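PDB 2AFB: 2-keto-3-deoxygluconate kinase from Thermotoga maritima, which probably catalyses the ATP-dependent phosphorylation of 2-keto-3-deoxygluconate to 2-keto-3-deoxy-6-phosphogluconate, as a pfkB family sugar kinase. Local coordinates for residues Leu23-Pro28 against Ile97-Leu102; Pro28-Ile33 against Leu102-Ser107; Glu47-Ala52 against Pro326-Val331; Phe63-Pro68 against Ser120-Ala125. All coordinates share one frame; numbering follows the deposited sequence.

Interaction 1 (Leu23-Pro28 against Ile97-Leu102); sequences LRLSPP and IGIYFL
L23, L25 and L102 are the residues most buried where two parallel strands of the small four-stranded sheet pair, consistent with the lid of ribokinase-like sugar kinases. L23 straddles I99 in the usual parallel fashion: its N donates to G98 O (2.9 Å), and its O accepts from Y100 N. L25 repeats the pattern two residues further along, accepting from L102 N at its O (2.8 Å) and donating to Y100 O.

L23 also lies alongside I99, its CD2 at 4.1 Å from I99 CG1. L25 runs beside F101 in the same direction and sets CD1 3.4 Å from F101 CE2. This leucine-rich face meets a second subunit, where L25 packs on L25 of that copy.

On the other face the contact centres on R24. L102, with CG anti to its backbone N (chi1 169°), lays CD2 over the centre of the R24 guanidinium, 3.5 Å from CZ. Further back along the same side chain, R24 CG sits over the face of the Y100 ring, 3.5 Å from its centroid, in a CH-pi contact. R24 NH1 makes salt bridges with D286 and D328, and D328 also bonds Y100 OH. One face is thus apolar and suited to subunit packing, while the other holds a buried arginine with one flat side covered by L102 CD2 and its charge probably balanced by these two aspartates.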
loop_
_atom_site.group_PDB
_atom_site.type_symbol
_atom_site.label_atom_id
_atom_site.label_comp_id
_atom_site.label_asym_id
_atom_site.label_seq_id
_atom_site.Cartn_x
_atom_site.Cartn_y
_atom_site.Cartn_z
ATOM N N LEU A 23 -12.959 -9.148 -14.893
ATOM C CA LEU A 23 -12.227 -8.596 -13.752
ATOM C C LEU A 23 -11.088 -9.527 -13.343
ATOM O O LEU A 23 -11.344 -10.700 -13.081
ATOM C CB LEU A 23 -13.165 -8.450 -12.569
ATOM C CG LEU A 23 -12.474 -8.089 -11.216
ATOM C CD1 LEU A 23 -11.858 -6.722 -11.172
ATOM C CD2 LEU A 23 -13.493 -8.220 -10.088
ATOM N N ARG A 24 -9.855 -9.012 -13.249
ATOM C CA ARG A 24 -8.732 -9.810 -12.804
ATOM C C ARG A 24 -8.270 -9.387 -11.397
ATOM O O ARG A 24 -8.018 -8.223 -11.130
ATOM C CB ARG A 24 -7.583 -9.708 -13.748
ATOM C CG ARG A 24 -6.591 -10.845 -13.569
ATOM C CD ARG A 24 -5.334 -10.602 -14.386
ATOM N NE ARG A 24 -4.330 -9.936 -13.607
ATOM C CZ ARG A 24 -3.076 -9.694 -13.974
ATOM N NH1 ARG A 24 -2.600 -10.023 -15.170
ATOM N NH2 ARG A 24 -2.280 -9.097 -13.097
ATOM N N LEU A 25 -8.152 -10.381 -10.527
ATOM C CA LEU A 25 -7.837 -10.155 -9.125
ATOM C C LEU A 25 -6.561 -10.906 -8.842
ATOM O O LEU A 25 -6.538 -12.121 -8.948
ATOM C CB LEU A 25 -8.954 -10.612 -8.254
ATOM C CG LEU A 25 -10.331 -9.898 -8.343
ATOM C CD1 LEU A 25 -11.250 -10.597 -7.405
ATOM C CD2 LEU A 25 -10.294 -8.396 -8.025
ATOM N N SER A 26 -5.475 -10.188 -8.554
ATOM C CA SER A 26 -4.187 -10.843 -8.301
ATOM C C SER A 26 -3.573 -10.359 -7.009
ATOM O O SER A 26 -3.603 -9.158 -6.760
ATOM C CB SER A 26 -3.199 -10.657 -9.461
ATOM O OG SER A 26 -3.138 -9.283 -9.813
ATOM N N PRO A 27 -3.062 -11.302 -6.145
ATOM C CA PRO A 27 -2.423 -10.780 -4.981
ATOM C C PRO A 27 -1.116 -10.049 -5.377
ATOM O O PRO A 27 -0.522 -10.385 -6.391
ATOM C CB PRO A 27 -2.125 -12.031 -4.149
ATOM C CG PRO A 27 -2.988 -13.170 -4.708
ATOM C CD PRO A 27 -3.090 -12.791 -6.148
ATOM N N PRO A 28 -0.684 -9.089 -4.569
ATOM C CA PRO A 28 0.591 -8.419 -4.802
ATOM C C PRO A 28 1.800 -9.237 -4.367
ATOM O O PRO A 28 1.704 -10.112 -3.468
ATOM C CB PRO A 28 0.480 -7.120 -3.960
ATOM C CG PRO A 28 -0.494 -7.518 -2.779
ATOM C CD PRO A 28 -1.394 -8.598 -3.351
ATOM N N ILE A 97 -20.310 -9.662 -14.101
ATOM C CA ILE A 97 -19.061 -9.752 -14.850
ATOM C C ILE A 97 -18.308 -10.997 -14.455
ATOM O O ILE A 97 -18.373 -11.445 -13.323
ATOM C CB ILE A 97 -18.166 -8.527 -14.661
ATOM C CG1 ILE A 97 -17.174 -8.397 -15.831
ATOM C CG2 ILE A 97 -17.424 -8.555 -13.313
ATOM C CD1 ILE A 97 -16.224 -7.167 -15.758
ATOM N N GLY A 98 -17.656 -11.607 -15.422
ATOM C CA GLY A 98 -16.771 -12.720 -15.145
ATOM C C GLY A 98 -15.532 -12.241 -14.438
ATOM O O GLY A 98 -15.140 -11.071 -14.558
ATOM N N ILE A 99 -14.948 -13.145 -13.658
ATOM C CA ILE A 99 -13.796 -12.855 -12.852
ATOM C C ILE A 99 -12.753 -13.957 -12.986
ATOM O O ILE A 99 -13.099 -15.135 -13.092
ATOM C CB ILE A 99 -14.153 -12.814 -11.316
ATOM C CG1 ILE A 99 -15.271 -11.819 -11.052
ATOM C CG2 ILE A 99 -12.893 -12.543 -10.529
ATOM C CD1 ILE A 99 -15.760 -11.815 -9.573
ATOM N N TYR A 100 -11.477 -13.590 -12.915
ATOM C CA TYR A 100 -10.471 -14.558 -12.594
ATOM C C TYR A 100 -9.478 -14.076 -11.593
ATOM O O TYR A 100 -9.143 -12.889 -11.565
ATOM C CB TYR A 100 -9.778 -15.112 -13.829
ATOM C CG TYR A 100 -8.781 -14.280 -14.591
ATOM C CD1 TYR A 100 -9.181 -13.203 -15.385
ATOM C CD2 TYR A 100 -7.424 -14.612 -14.571
ATOM C CE1 TYR A 100 -8.257 -12.491 -16.158
ATOM C CE2 TYR A 100 -6.489 -13.918 -15.352
ATOM C CZ TYR A 100 -6.906 -12.862 -16.146
ATOM O OH TYR A 100 -5.973 -12.146 -16.890
ATOM N N PHE A 101 -9.058 -15.021 -10.747
ATOM C CA PHE A 101 -8.044 -14.758 -9.733
ATOM C C PHE A 101 -6.752 -15.308 -10.276
ATOM O O PHE A 101 -6.702 -16.421 -10.751
ATOM C CB PHE A 101 -8.365 -15.456 -8.436
ATOM C CG PHE A 101 -9.674 -15.047 -7.831
ATOM C CD1 PHE A 101 -10.840 -15.542 -8.320
ATOM C CD2 PHE A 101 -9.738 -14.135 -6.775
ATOM C CE1 PHE A 101 -12.067 -15.166 -7.780
ATOM C CE2 PHE A 101 -10.968 -13.766 -6.230
ATOM C CZ PHE A 101 -12.132 -14.273 -6.763
ATOM N N LEU A 102 -5.705 -14.533 -10.187
ATOM C CA LEU A 102 -4.418 -14.938 -10.695
ATOM C C LEU A 102 -3.339 -14.815 -9.636
ATOM O O LEU A 102 -3.146 -13.728 -9.052
ATOM C CB LEU A 102 -4.054 -14.063 -11.893
ATOM C CG LEU A 102 -2.593 -14.218 -12.343
ATOM C CD1 LEU A 102 -2.482 -15.517 -13.102
ATOM C CD2 LEU A 102 -2.197 -13.008 -13.261
#

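Interaction 2 (Pro28-Ile33 against Leu102-Ser107); sequences PDHKRI and LEIGAS
E103 points CG away from its carbonyl carbon (chi1 -70°) and then runs straight (chi2 179°), which delivers its carboxylate to R32 and I33. H30, in the type I' beta turn P28-K31, has a similar first torsion (chi1 -68°) that swings its ring toward I104. The turn, in the loop joining strands 22-26 and 38-44, packs against the end of strand 99-103.

The carboxylate is gripped on both oxygens. OE1 receives R32 NH2 at 3.1 Å on its syn lone pair, in a salt bridge at the guanidinium edge that weak bonds from R32 NE supplement. OE2 offers its anti lone pair to I33 N, 2.9 Å away. R32 also reaches a neighbouring subunit, where NH1 bonds V331 O and NH2 pairs with E336. With an alanine in place of E103, the I33 amide would probably lose its acceptor and the R32 guanidinium its carboxylate mate.

Two waters join K31 O to I104, one at its O and the other at its N. A106 CB stands over the H30 ring, 4.2 Å from its centroid. H30 ND1 donates to I104 O at 3.0 Å, a nearly straight bond that lies in the imidazole plane but well above the carbonyl plane.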
loop_
_atom_site.group_PDB
_atom_site.type_symbol
_atom_site.label_atom_id
_atom_site.label_comp_id
_atom_site.label_asym_id
_atom_site.label_seq_id
_atom_site.Cartn_x
_atom_site.Cartn_y
_atom_site.Cartn_z
ATOM N N PRO A 28 -0.684 -9.089 -4.569
ATOM C CA PRO A 28 0.591 -8.419 -4.802
ATOM C C PRO A 28 1.800 -9.237 -4.367
ATOM O O PRO A 28 1.704 -10.112 -3.468
ATOM C CB PRO A 28 0.480 -7.120 -3.960
ATOM C CG PRO A 28 -0.494 -7.518 -2.779
ATOM C CD PRO A 28 -1.394 -8.598 -3.351
ATOM N N ASP A 29 2.927 -8.996 -5.030
ATOM C CA ASP A 29 4.237 -9.428 -4.507
ATOM C C ASP A 29 4.418 -10.948 -4.400
ATOM O O ASP A 29 5.133 -11.462 -3.503
ATOM C CB ASP A 29 4.463 -8.810 -3.136
ATOM C CG ASP A 29 4.437 -7.294 -3.167
ATOM O OD1 ASP A 29 5.024 -6.693 -4.130
ATOM O OD2 ASP A 29 3.857 -6.707 -2.208
ATOM N N HIS A 30 3.851 -11.665 -5.351
ATOM C CA HIS A 30 3.978 -13.105 -5.414
ATOM C C HIS A 30 3.312 -13.830 -4.235
ATOM O O HIS A 30 3.526 -14.993 -4.054
ATOM C CB HIS A 30 5.440 -13.526 -5.524
ATOM C CG HIS A 30 6.085 -13.149 -6.814
ATOM N ND1 HIS A 30 5.567 -13.532 -8.036
ATOM C CD2 HIS A 30 7.221 -12.459 -7.078
ATOM C CE1 HIS A 30 6.346 -13.073 -9.000
ATOM N NE2 HIS A 30 7.358 -12.425 -8.451
ATOM N N LYS A 31 2.447 -13.136 -3.505
ATOM C CA LYS A 31 1.549 -13.738 -2.549
ATOM C C LYS A 31 0.552 -14.667 -3.207
ATOM O O LYS A 31 0.155 -14.507 -4.363
ATOM C CB LYS A 31 0.840 -12.683 -1.686
ATOM C CG LYS A 31 1.749 -11.940 -0.641
ATOM C CD LYS A 31 0.971 -10.717 0.100
ATOM C CE LYS A 31 0.823 -10.834 1.684
ATOM N NZ LYS A 31 -0.382 -10.028 2.407
ATOM N N ARG A 32 0.224 -15.725 -2.462
ATOM C CA ARG A 32 -0.823 -16.631 -2.832
ATOM C C ARG A 32 -2.166 -16.109 -2.305
ATOM O O ARG A 32 -2.237 -15.303 -1.416
ATOM C CB ARG A 32 -0.523 -18.052 -2.314
ATOM C CG ARG A 32 0.790 -18.575 -2.806
ATOM C CD ARG A 32 0.915 -20.092 -2.827
ATOM N NE ARG A 32 0.015 -20.645 -3.803
ATOM C CZ ARG A 32 -0.125 -21.952 -4.044
ATOM N NH1 ARG A 32 0.551 -22.871 -3.363
ATOM N NH2 ARG A 32 -1.002 -22.332 -4.946
ATOM N N ILE A 33 -3.227 -16.564 -2.924
ATOM C CA ILE A 33 -4.567 -16.148 -2.556
ATOM C C ILE A 33 -4.822 -16.332 -1.076
ATOM O O ILE A 33 -5.345 -15.439 -0.417
ATOM C CB ILE A 33 -5.634 -16.881 -3.418
ATOM C CG1 ILE A 33 -5.512 -16.391 -4.872
ATOM C CG2 ILE A 33 -7.039 -16.642 -2.841
ATOM C CD1 ILE A 33 -6.036 -17.375 -6.055
ATOM N N LEU A 102 -5.705 -14.533 -10.187
ATOM C CA LEU A 102 -4.418 -14.938 -10.695
ATOM C C LEU A 102 -3.339 -14.815 -9.636
ATOM O O LEU A 102 -3.146 -13.728 -9.052
ATOM C CB LEU A 102 -4.054 -14.063 -11.893
ATOM C CG LEU A 102 -2.593 -14.218 -12.343
ATOM C CD1 LEU A 102 -2.482 -15.517 -13.102
ATOM C CD2 LEU A 102 -2.197 -13.008 -13.261
ATOM N N GLU A 103 -2.635 -15.927 -9.389
ATOM C CA GLU A 103 -1.444 -15.954 -8.562
ATOM C C GLU A 103 -0.311 -15.938 -9.513
ATOM O O GLU A 103 -0.151 -16.858 -10.315
ATOM C CB GLU A 103 -1.317 -17.211 -7.743
ATOM C CG GLU A 103 -2.303 -17.361 -6.612
ATOM C CD GLU A 103 -2.126 -18.685 -5.832
ATOM O OE1 GLU A 103 -1.581 -19.679 -6.409
ATOM O OE2 GLU A 103 -2.565 -18.732 -4.657
ATOM N N ILE A 104 0.506 -14.904 -9.421
ATOM C CA ILE A 104 1.669 -14.796 -10.288
ATOM C C ILE A 104 2.830 -15.608 -9.680
ATOM O O ILE A 104 3.284 -15.350 -8.527
ATOM C CB ILE A 104 2.077 -13.333 -10.495
ATOM C CG1 ILE A 104 0.905 -12.593 -11.149
ATOM C CG2 ILE A 104 3.341 -13.243 -11.338
ATOM C CD1 ILE A 104 1.103 -11.117 -11.209
ATOM N N GLY A 105 3.292 -16.583 -10.455
ATOM C CA GLY A 105 4.258 -17.539 -9.932
ATOM C C GLY A 105 5.705 -17.002 -9.972
ATOM O O GLY A 105 5.990 -15.895 -10.410
ATOM N N ALA A 106 6.611 -17.840 -9.548
ATOM C CA ALA A 106 7.988 -17.499 -9.521
ATOM C C ALA A 106 8.744 -18.775 -9.529
ATOM O O ALA A 106 8.383 -19.747 -8.824
ATOM C CB ALA A 106 8.310 -16.679 -8.259
ATOM N N SER A 107 9.806 -18.759 -10.326
ATOM C CA SER A 107 10.750 -19.814 -10.378
ATOM C C SER A 107 9.960 -21.149 -10.578
ATOM O O SER A 107 9.159 -21.234 -11.491
ATOM C CB SER A 107 11.666 -19.764 -9.150
ATOM O OG SER A 107 12.771 -20.677 -9.310
HETATM O O HOH W 1 1.633 -16.017 -6.428
HETATM O O HOH W 2 0.445 -13.235 -6.937
#

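Interaction 3 (Glu47-Ala52 against Pro326-Val331); sequences EANVAA and PGDFVV
A52 and F329 make the main apolar contact between helix 46-56 and the loop that precedes helix 334-341. The methyl of A52 rests over one face of the F329 ring, offset toward the rim, with CB 3.5 Å from the ring centroid in a CH-pi contact. A48 adds its own methyl near the ring, CB lying 4.2 Å from F329 CE1. H79 and F83, from elsewhere in the chain, also pack on this phenyl.

At its edge the ring meets an amide. N49 OD1 lies near the ring plane, 3.0 Å from F329 CE1, and the two flat groups are turned 76° apart. The same oxygen accepts from G45 N, while ND2 donates to D292 in the GAGD motif of pfkB kinases.

Water supplies the polar links between the segments. One molecule receives V330 N and donates to N49 O (2.8 Å); another receives N49 ND2 and donates to D328 OD2. D328 in turn engages R24 and Y100.

A serine in place of F329 would probably open a gap beneath the A52 methyl and leave the N49 carboxamide less well buttressed. With no direct hydrogen bond across it, this buried contact relies on one aromatic ring and two waters to join the helix to the loop before helix 334-341.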
loop_
_atom_site.group_PDB
_atom_site.type_symbol
_atom_site.label_atom_id
_atom_site.label_comp_id
_atom_site.label_asym_id
_atom_site.label_seq_id
_atom_site.Cartn_x
_atom_site.Cartn_y
_atom_site.Cartn_z
ATOM N N GLU A 47 -9.282 -11.262 -26.540
ATOM C CA GLU A 47 -9.684 -10.316 -27.584
ATOM C C GLU A 47 -9.743 -8.867 -27.112
ATOM O O GLU A 47 -9.412 -7.956 -27.884
ATOM C CB GLU A 47 -10.984 -10.749 -28.277
ATOM C CG GLU A 47 -10.982 -12.227 -28.758
ATOM C CD GLU A 47 -11.546 -13.212 -27.718
ATOM O OE1 GLU A 47 -11.681 -12.858 -26.501
ATOM O OE2 GLU A 47 -11.853 -14.342 -28.125
ATOM N N ALA A 48 -10.016 -8.631 -25.831
ATOM C CA ALA A 48 -9.918 -7.269 -25.301
ATOM C C ALA A 48 -8.484 -6.776 -25.340
ATOM O O ALA A 48 -8.238 -5.630 -25.670
ATOM C CB ALA A 48 -10.511 -7.112 -23.885
ATOM N N ASN A 49 -7.555 -7.652 -25.010
ATOM C CA ASN A 49 -6.155 -7.319 -24.974
ATOM C C ASN A 49 -5.637 -6.949 -26.391
ATOM O O ASN A 49 -4.825 -6.021 -26.568
ATOM C CB ASN A 49 -5.348 -8.475 -24.407
ATOM C CG ASN A 49 -5.748 -8.895 -22.968
ATOM O OD1 ASN A 49 -6.415 -8.170 -22.230
ATOM N ND2 ASN A 49 -5.302 -10.091 -22.582
ATOM N N VAL A 50 -6.158 -7.628 -27.390
ATOM C CA VAL A 50 -5.825 -7.344 -28.798
ATOM C C VAL A 50 -6.320 -5.960 -29.182
ATOM O O VAL A 50 -5.593 -5.156 -29.786
ATOM C CB VAL A 50 -6.402 -8.433 -29.737
ATOM C CG1 VAL A 50 -6.162 -8.068 -31.214
ATOM C CG2 VAL A 50 -5.790 -9.758 -29.410
ATOM N N ALA A 51 -7.551 -5.660 -28.821
ATOM C CA ALA A 51 -8.115 -4.350 -29.100
ATOM C C ALA A 51 -7.264 -3.258 -28.434
ATOM O O ALA A 51 -6.998 -2.195 -29.005
ATOM C CB ALA A 51 -9.585 -4.276 -28.588
ATOM N N ALA A 52 -6.800 -3.530 -27.218
ATOM C CA ALA A 52 -6.058 -2.521 -26.478
ATOM C C ALA A 52 -4.720 -2.287 -27.128
ATOM O O ALA A 52 -4.260 -1.142 -27.121
ATOM C CB ALA A 52 -5.891 -2.896 -24.988
ATOM N N PRO A 326 2.989 -5.072 -16.014
ATOM C CA PRO A 326 1.915 -5.543 -15.143
ATOM C C PRO A 326 0.542 -5.355 -15.788
ATOM O O PRO A 326 0.317 -4.374 -16.478
ATOM C CB PRO A 326 2.039 -4.660 -13.891
ATOM C CG PRO A 326 3.478 -4.202 -13.872
ATOM C CD PRO A 326 3.840 -4.062 -15.327
ATOM N N GLY A 327 -0.311 -6.371 -15.658
ATOM C CA GLY A 327 -1.644 -6.353 -16.235
ATOM C C GLY A 327 -1.758 -7.136 -17.515
ATOM O O GLY A 327 -0.855 -7.897 -17.873
ATOM N N ASP A 328 -2.902 -6.973 -18.186
ATOM C CA ASP A 328 -3.237 -7.773 -19.362
ATOM C C ASP A 328 -2.973 -6.979 -20.671
ATOM O O ASP A 328 -2.779 -7.560 -21.738
ATOM C CB ASP A 328 -4.730 -8.219 -19.323
ATOM C CG ASP A 328 -5.057 -9.243 -18.234
ATOM O OD1 ASP A 328 -4.288 -9.398 -17.293
ATOM O OD2 ASP A 328 -6.128 -9.904 -18.306
ATOM N N PHE A 329 -3.006 -5.657 -20.589
ATOM C CA PHE A 329 -2.901 -4.808 -21.765
ATOM C C PHE A 329 -1.447 -4.310 -21.879
ATOM O O PHE A 329 -0.788 -4.065 -20.873
ATOM C CB PHE A 329 -3.810 -3.580 -21.550
ATOM C CG PHE A 329 -5.299 -3.826 -21.663
ATOM C CD1 PHE A 329 -5.862 -5.098 -21.846
ATOM C CD2 PHE A 329 -6.174 -2.747 -21.522
ATOM C CE1 PHE A 329 -7.236 -5.267 -21.931
ATOM C CE2 PHE A 329 -7.558 -2.928 -21.630
ATOM C CZ PHE A 329 -8.079 -4.180 -21.860
ATOM N N VAL A 330 -0.951 -4.120 -23.093
ATOM C CA VAL A 330 0.318 -3.434 -23.295
ATOM C C VAL A 330 0.138 -1.942 -23.012
ATOM O O VAL A 330 -0.952 -1.371 -23.195
ATOM C CB VAL A 330 0.878 -3.552 -24.752
ATOM C CG1 VAL A 330 1.113 -4.990 -25.135
ATOM C CG2 VAL A 330 -0.029 -2.840 -25.793
ATOM N N VAL A 331 1.208 -1.332 -22.530
ATOM C CA VAL A 331 1.388 0.113 -22.550
ATOM C C VAL A 331 2.666 0.262 -23.358
ATOM O O VAL A 331 3.747 0.016 -22.828
ATOM C CB VAL A 331 1.594 0.681 -21.106
ATOM C CG1 VAL A 331 1.904 2.130 -21.105
ATOM C CG2 VAL A 331 0.389 0.381 -20.237
HETATM O O HOH W 3 -2.416 -5.540 -25.216
HETATM O O HOH W 4 -6.251 -11.922 -20.191
#

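Interaction 4 (Phe63-Pro68 against Ser120-Ala125); sequences FVTKLP and SAISEA
K66 and A121 meet where the end of strand 60-67, in the large sheet, passes the loop that follows strand 112-116. The lysine chain leaves with CG anti to its backbone N (chi1 -165°) and stays extended to its end, which runs its methylenes out along the loop. CD passes 3.4 Å from A121 O and, at 4.0 Å, touches A125 CB. At the tip, NZ donates to a water that in turn donates to A121 O, 2.7 Å from that oxygen; NZ also makes a salt bridge with D129.

I122, next in the loop, packs beside the start of K66. Its CG1 stands anti to the backbone N (chi1 -180°), and its side chain crosses that of T65 at about a right angle. The terminal methyl CD1 lies 3.7 Å from both K66 N and T65 OG1. That hydroxyl is hydrogen-bonded to G19 O.

A121 points its methyl at the strand's exit, where CB lies 4.0 Å from P68 N and nearly as close to the pyrrolidine CD.

A second water joins the backbones, donating to K66 O and accepting from I122 N (3.0 Å). The loop keeps its curl through an ST motif, in which S120 OG accepts from S123 N, and through S123 OG, which donates to S120 O. Since no direct hydrogen bond spans the two segments, they are joined by aliphatic packing and by water, with the lysine's charge probably balanced by D129.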
loop_
_atom_site.group_PDB
_atom_site.type_symbol
_atom_site.label_atom_id
_atom_site.label_comp_id
_atom_site.label_asym_id
_atom_site.label_seq_id
_atom_site.Cartn_x
_atom_site.Cartn_y
_atom_site.Cartn_z
ATOM N N PHE A 63 -14.017 -2.920 -29.240
ATOM C CA PHE A 63 -14.175 -4.219 -28.621
ATOM C C PHE A 63 -15.664 -4.474 -28.446
ATOM O O PHE A 63 -16.392 -3.646 -27.897
ATOM C CB PHE A 63 -13.489 -4.254 -27.263
ATOM C CG PHE A 63 -13.644 -5.552 -26.534
ATOM C CD1 PHE A 63 -13.198 -6.712 -27.102
ATOM C CD2 PHE A 63 -14.182 -5.599 -25.241
ATOM C CE1 PHE A 63 -13.308 -7.916 -26.448
ATOM C CE2 PHE A 63 -14.280 -6.785 -24.576
ATOM C CZ PHE A 63 -13.826 -7.965 -25.181
ATOM N N VAL A 64 -16.098 -5.638 -28.906
ATOM C CA VAL A 64 -17.489 -6.008 -28.838
ATOM C C VAL A 64 -17.667 -7.060 -27.742
ATOM O O VAL A 64 -17.000 -8.075 -27.751
ATOM C CB VAL A 64 -17.952 -6.580 -30.168
ATOM C CG1 VAL A 64 -19.453 -6.956 -30.096
ATOM C CG2 VAL A 64 -17.652 -5.595 -31.261
ATOM N N THR A 65 -18.586 -6.805 -26.824
ATOM C CA THR A 65 -18.865 -7.714 -25.727
ATOM C C THR A 65 -20.198 -7.311 -25.075
ATOM O O THR A 65 -20.919 -6.454 -25.588
ATOM C CB THR A 65 -17.709 -7.766 -24.682
ATOM O OG1 THR A 65 -17.836 -8.957 -23.912
ATOM C CG2 THR A 65 -17.692 -6.563 -23.723
ATOM N N LYS A 66 -20.535 -7.996 -23.983
ATOM C CA LYS A 66 -21.654 -7.649 -23.119
ATOM C C LYS A 66 -21.098 -7.557 -21.702
ATOM O O LYS A 66 -20.280 -8.399 -21.274
ATOM C CB LYS A 66 -22.803 -8.712 -23.219
ATOM C CG LYS A 66 -24.096 -8.236 -22.640
ATOM C CD LYS A 66 -25.173 -9.262 -22.710
ATOM C CE LYS A 66 -26.577 -8.648 -22.456
ATOM N NZ LYS A 66 -27.668 -9.714 -22.555
ATOM N N LEU A 67 -21.489 -6.490 -21.007
ATOM C CA LEU A 67 -21.167 -6.304 -19.606
ATOM C C LEU A 67 -22.400 -5.940 -18.831
ATOM O O LEU A 67 -23.305 -5.321 -19.395
ATOM C CB LEU A 67 -20.156 -5.167 -19.440
ATOM C CG LEU A 67 -18.787 -5.490 -20.035
ATOM C CD1 LEU A 67 -17.926 -4.278 -20.082
ATOM C CD2 LEU A 67 -18.134 -6.591 -19.219
ATOM N N PRO A 68 -22.416 -6.256 -17.524
ATOM C CA PRO A 68 -23.582 -5.928 -16.718
ATOM C C PRO A 68 -23.599 -4.443 -16.456
ATOM O O PRO A 68 -22.558 -3.846 -16.414
ATOM C CB PRO A 68 -23.320 -6.666 -15.401
ATOM C CG PRO A 68 -21.839 -6.717 -15.310
ATOM C CD PRO A 68 -21.371 -6.917 -16.719
ATOM N N SER A 120 -21.608 -15.259 -16.590
ATOM C CA SER A 120 -21.328 -13.876 -16.927
ATOM C C SER A 120 -22.300 -13.390 -17.983
ATOM O O SER A 120 -22.874 -14.189 -18.745
ATOM C CB SER A 120 -19.888 -13.721 -17.490
ATOM O OG SER A 120 -19.753 -14.393 -18.757
ATOM N N ALA A 121 -22.447 -12.062 -18.051
ATOM C CA ALA A 121 -23.360 -11.438 -18.983
ATOM C C ALA A 121 -23.042 -11.856 -20.446
ATOM O O ALA A 121 -23.937 -12.110 -21.237
ATOM C CB ALA A 121 -23.303 -9.902 -18.800
ATOM N N ILE A 122 -21.768 -11.929 -20.805
ATOM C CA ILE A 122 -21.423 -12.323 -22.175
ATOM C C ILE A 122 -21.752 -13.796 -22.409
ATOM O O ILE A 122 -22.212 -14.152 -23.493
ATOM C CB ILE A 122 -19.933 -11.981 -22.547
ATOM C CG1 ILE A 122 -19.571 -12.389 -23.980
ATOM C CG2 ILE A 122 -18.933 -12.669 -21.616
ATOM C CD1 ILE A 122 -20.195 -11.545 -25.014
ATOM N N SER A 123 -21.525 -14.640 -21.403
ATOM C CA SER A 123 -21.765 -16.078 -21.525
ATOM C C SER A 123 -23.217 -16.362 -21.872
ATOM O O SER A 123 -23.471 -17.268 -22.624
ATOM C CB SER A 123 -21.333 -16.864 -20.283
ATOM O OG SER A 123 -22.248 -16.771 -19.223
ATOM N N GLU A 124 -24.112 -15.519 -21.374
ATOM C CA GLU A 124 -25.547 -15.619 -21.543
ATOM C C GLU A 124 -26.057 -14.661 -22.638
ATOM O O GLU A 124 -27.275 -14.465 -22.796
ATOM C CB GLU A 124 -26.210 -15.263 -20.185
ATOM C CG GLU A 124 -25.737 -16.180 -19.072
ATOM C CD GLU A 124 -26.545 -16.046 -17.799
ATOM O OE1 GLU A 124 -27.155 -14.967 -17.606
ATOM O OE2 GLU A 124 -26.559 -17.025 -16.992
ATOM N N ALA A 125 -25.145 -14.060 -23.400
ATOM C CA ALA A 125 -25.576 -13.159 -24.482
ATOM C C ALA A 125 -26.380 -13.902 -25.587
ATOM O O ALA A 125 -26.193 -15.112 -25.843
ATOM C CB ALA A 125 -24.410 -12.423 -25.076
HETATM O O HOH W 5 -26.551 -11.485 -20.759
HETATM O O HOH W 6 -19.865 -10.293 -19.162
#

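Following the chain from the N terminus, residues 23-28 and 28-33 run on through P28, and their partners 97-102 and 102-107 through L102. Interactions 1 and 2 thus each close a loop of 68 residues and cross one another, leading from the small sheet into the turn beyond strand 22-26. Helix 46-56 then opens the longest loop, which interaction 3 closes only at 326-331. Interaction 4, joining 63-68 to 120-125, falls wholly within that span, and F63 packs against A48. Interactions 1 and 2 also cross both 3 and 4. D328 ties interaction 3 to the small sheet through R24 and Y100, while P68 packs on I97, linking the large sheet to interaction 1.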